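Local atomic coordinates of GTPase subunit of restriction endonuclease (Thermococcus gammatolerans, PDB entry 6P0F), a protein that probably recognises modified DNA through its N-terminal YTH-like domain, as part of a McrB-type, GTP-dependent restriction endonuclease. Residues A[143-148]-A[156-161]. Sequence-based numbering, arbitrary orientation.
Sequences SKLGYN and GYVKPE
Y147 reaches V158 with the hydroxyl end of its ring. OH sits 3.8 Å from V158 CG2 and equally far from V158 CA, while CG2 lies at the ring edge, near the ring plane. Beside it L145 adds one methyl, CD2, which meets V158 CG1 at 4.1 Å, the two side chains crossing at about a right angle. Both valine methyls lie near the tyrosine oxygen, and CG1 also meets L145. In V158, CG1 is anti to the backbone N (chi1 -177°) and CG2 anti to the carbonyl carbon, which spreads the methyls toward the helix end. Y147 carries its CG anti to its own carbonyl carbon (chi1 -67°), which points the ring at strand 155-158 with its hydroxyl foremost.

In the fold, this joins the end of helix 138-145 to the edge strand 155-158, which pairs antiparallel with strand 5-11 in the mixed sheet of the YTH-like domain. The helix closes in a Schellman motif: G146, at positive phi, donates from N to S143 O and turns the chain to bring Y147 round. R162 of the following helix grips L145 O with a hydrogen bond from NH1. The V158 side chain also touches L5, I7 and M163, and the Y147 ring also meets that of Y151, their planes inclined at about 45°.

Two waters link the Y147 hydroxyl to the backbone of 157-159. Water 1 is 2.9 Å from Y147 OH and gives a weak hydrogen bond to Y157 O; water 2 is 2.8 Å from Y147 OH and accepts from K159 N at 3.2 Å. K159 is the N-cap of helix 160-174, so the phenol is linked through water to the start of that helix.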
loop_
_atom_site.group_PDB
_atom_site.type_symbol
_atom_site.label_atom_id
_atom_site.label_comp_id
_atom_site.label_asym_id
_atom_site.label_seq_id
_atom_site.Cartn_x
_atom_site.Cartn_y
_atom_site.Cartn_z
ATOM N N SER A 143 -11.086 0.238 -15.061
ATOM C CA SER A 143 -11.570 0.709 -16.358
ATOM C C SER A 143 -10.809 1.942 -16.806
ATOM O O SER A 143 -10.339 2.014 -17.951
ATOM C CB SER A 143 -13.067 0.974 -16.263
ATOM O OG SER A 143 -13.739 -0.273 -16.101
ATOM N N LYS A 144 -10.635 2.913 -15.905
ATOM C CA LYS A 144 -9.892 4.110 -16.273
ATOM C C LYS A 144 -8.454 3.769 -16.653
ATOM O O LYS A 144 -7.873 4.405 -17.544
ATOM C CB LYS A 144 -9.931 5.126 -15.126
ATOM C CG LYS A 144 -9.586 6.534 -15.556
ATOM C CD LYS A 144 -10.511 7.054 -16.671
ATOM C CE LYS A 144 -10.512 8.580 -16.767
ATOM N NZ LYS A 144 -11.686 9.092 -17.549
ATOM N N LEU A 145 -7.866 2.765 -16.005
ATOM C CA LEU A 145 -6.490 2.365 -16.287
ATOM C C LEU A 145 -6.367 1.460 -17.513
ATOM O O LEU A 145 -5.241 1.132 -17.903
ATOM C CB LEU A 145 -5.881 1.622 -15.096
ATOM C CG LEU A 145 -5.486 2.496 -13.895
ATOM C CD1 LEU A 145 -5.176 1.652 -12.667
ATOM C CD2 LEU A 145 -4.285 3.348 -14.241
ATOM N N GLY A 146 -7.480 0.995 -18.068
ATOM C CA GLY A 146 -7.442 0.081 -19.198
ATOM C C GLY A 146 -7.252 -1.368 -18.835
ATOM O O GLY A 146 -6.882 -2.172 -19.700
ATOM N N TYR A 147 -7.439 -1.729 -17.571
ATOM C CA TYR A 147 -7.398 -3.109 -17.136
ATOM C C TYR A 147 -8.803 -3.708 -17.161
ATOM O O TYR A 147 -9.809 -2.995 -17.138
ATOM C CB TYR A 147 -6.827 -3.201 -15.711
ATOM C CG TYR A 147 -5.387 -2.832 -15.526
ATOM C CD1 TYR A 147 -4.398 -3.360 -16.315
ATOM C CD2 TYR A 147 -5.008 -2.024 -14.466
ATOM C CE1 TYR A 147 -3.087 -3.073 -16.087
ATOM C CE2 TYR A 147 -3.704 -1.709 -14.244
ATOM C CZ TYR A 147 -2.749 -2.217 -15.045
ATOM O OH TYR A 147 -1.443 -1.916 -14.793
ATOM N N ASN A 148 -8.868 -5.039 -17.193
ATOM C CA ASN A 148 -10.146 -5.683 -17.013
ATOM C C ASN A 148 -10.750 -5.264 -15.692
ATOM O O ASN A 148 -10.024 -5.067 -14.701
ATOM C CB ASN A 148 -10.002 -7.201 -17.066
ATOM C CG ASN A 148 -9.682 -7.713 -18.472
ATOM O OD1 ASN A 148 -9.621 -6.943 -19.447
ATOM N ND2 ASN A 148 -9.463 -9.018 -18.578
ATOM N N GLY A 156 1.198 -5.215 -8.366
ATOM C CA GLY A 156 1.341 -4.853 -9.765
ATOM C C GLY A 156 2.043 -3.523 -9.951
ATOM O O GLY A 156 2.013 -2.648 -9.082
ATOM N N TYR A 157 2.692 -3.390 -11.104
ATOM C CA TYR A 157 3.343 -2.160 -11.525
ATOM C C TYR A 157 2.557 -1.588 -12.692
ATOM O O TYR A 157 2.258 -2.316 -13.655
ATOM C CB TYR A 157 4.794 -2.422 -11.939
ATOM C CG TYR A 157 5.452 -1.257 -12.649
ATOM C CD1 TYR A 157 5.797 -0.099 -11.958
ATOM C CD2 TYR A 157 5.742 -1.311 -14.004
ATOM C CE1 TYR A 157 6.401 0.966 -12.590
ATOM C CE2 TYR A 157 6.361 -0.247 -14.648
ATOM C CZ TYR A 157 6.683 0.884 -13.939
ATOM O OH TYR A 157 7.292 1.952 -14.556
ATOM N N VAL A 158 2.178 -0.318 -12.604
ATOM C CA VAL A 158 1.389 0.312 -13.656
ATOM C C VAL A 158 2.370 0.972 -14.627
ATOM O O VAL A 158 3.061 1.939 -14.286
ATOM C CB VAL A 158 0.367 1.310 -13.103
ATOM C CG1 VAL A 158 -0.479 1.899 -14.227
ATOM C CG2 VAL A 158 -0.542 0.597 -12.095
ATOM N N LYS A 159 2.434 0.441 -15.846
ATOM C CA LYS A 159 3.400 0.955 -16.794
ATOM C C LYS A 159 3.113 2.418 -17.096
ATOM O O LYS A 159 1.959 2.864 -17.082
ATOM C CB LYS A 159 3.386 0.112 -18.072
ATOM C CG LYS A 159 3.902 -1.287 -17.814
ATOM C CD LYS A 159 4.411 -1.984 -19.068
ATOM C CE LYS A 159 4.809 -3.423 -18.745
ATOM N NZ LYS A 159 5.465 -4.076 -19.916
ATOM N N PRO A 160 4.161 3.188 -17.394
ATOM C CA PRO A 160 3.985 4.626 -17.660
ATOM C C PRO A 160 2.908 4.969 -18.684
ATOM O O PRO A 160 2.170 5.951 -18.509
ATOM C CB PRO A 160 5.370 5.050 -18.175
ATOM C CG PRO A 160 6.318 4.032 -17.684
ATOM C CD PRO A 160 5.567 2.752 -17.458
ATOM N N GLU A 161 2.793 4.182 -19.755
ATOM C CA GLU A 161 1.831 4.517 -20.796
ATOM C C GLU A 161 0.401 4.437 -20.275
ATOM O O GLU A 161 -0.485 5.144 -20.782
ATOM C CB GLU A 161 2.066 3.613 -22.004
ATOM C CG GLU A 161 2.126 2.126 -21.700
ATOM C CD GLU A 161 3.530 1.613 -21.382
ATOM O OE1 GLU A 161 4.381 2.425 -20.942
ATOM O OE2 GLU A 161 3.766 0.390 -21.559
HETATM O O HOH W 1 -0.486 -3.745 -12.726
HETATM O O HOH W 2 0.641 -2.022 -16.711
#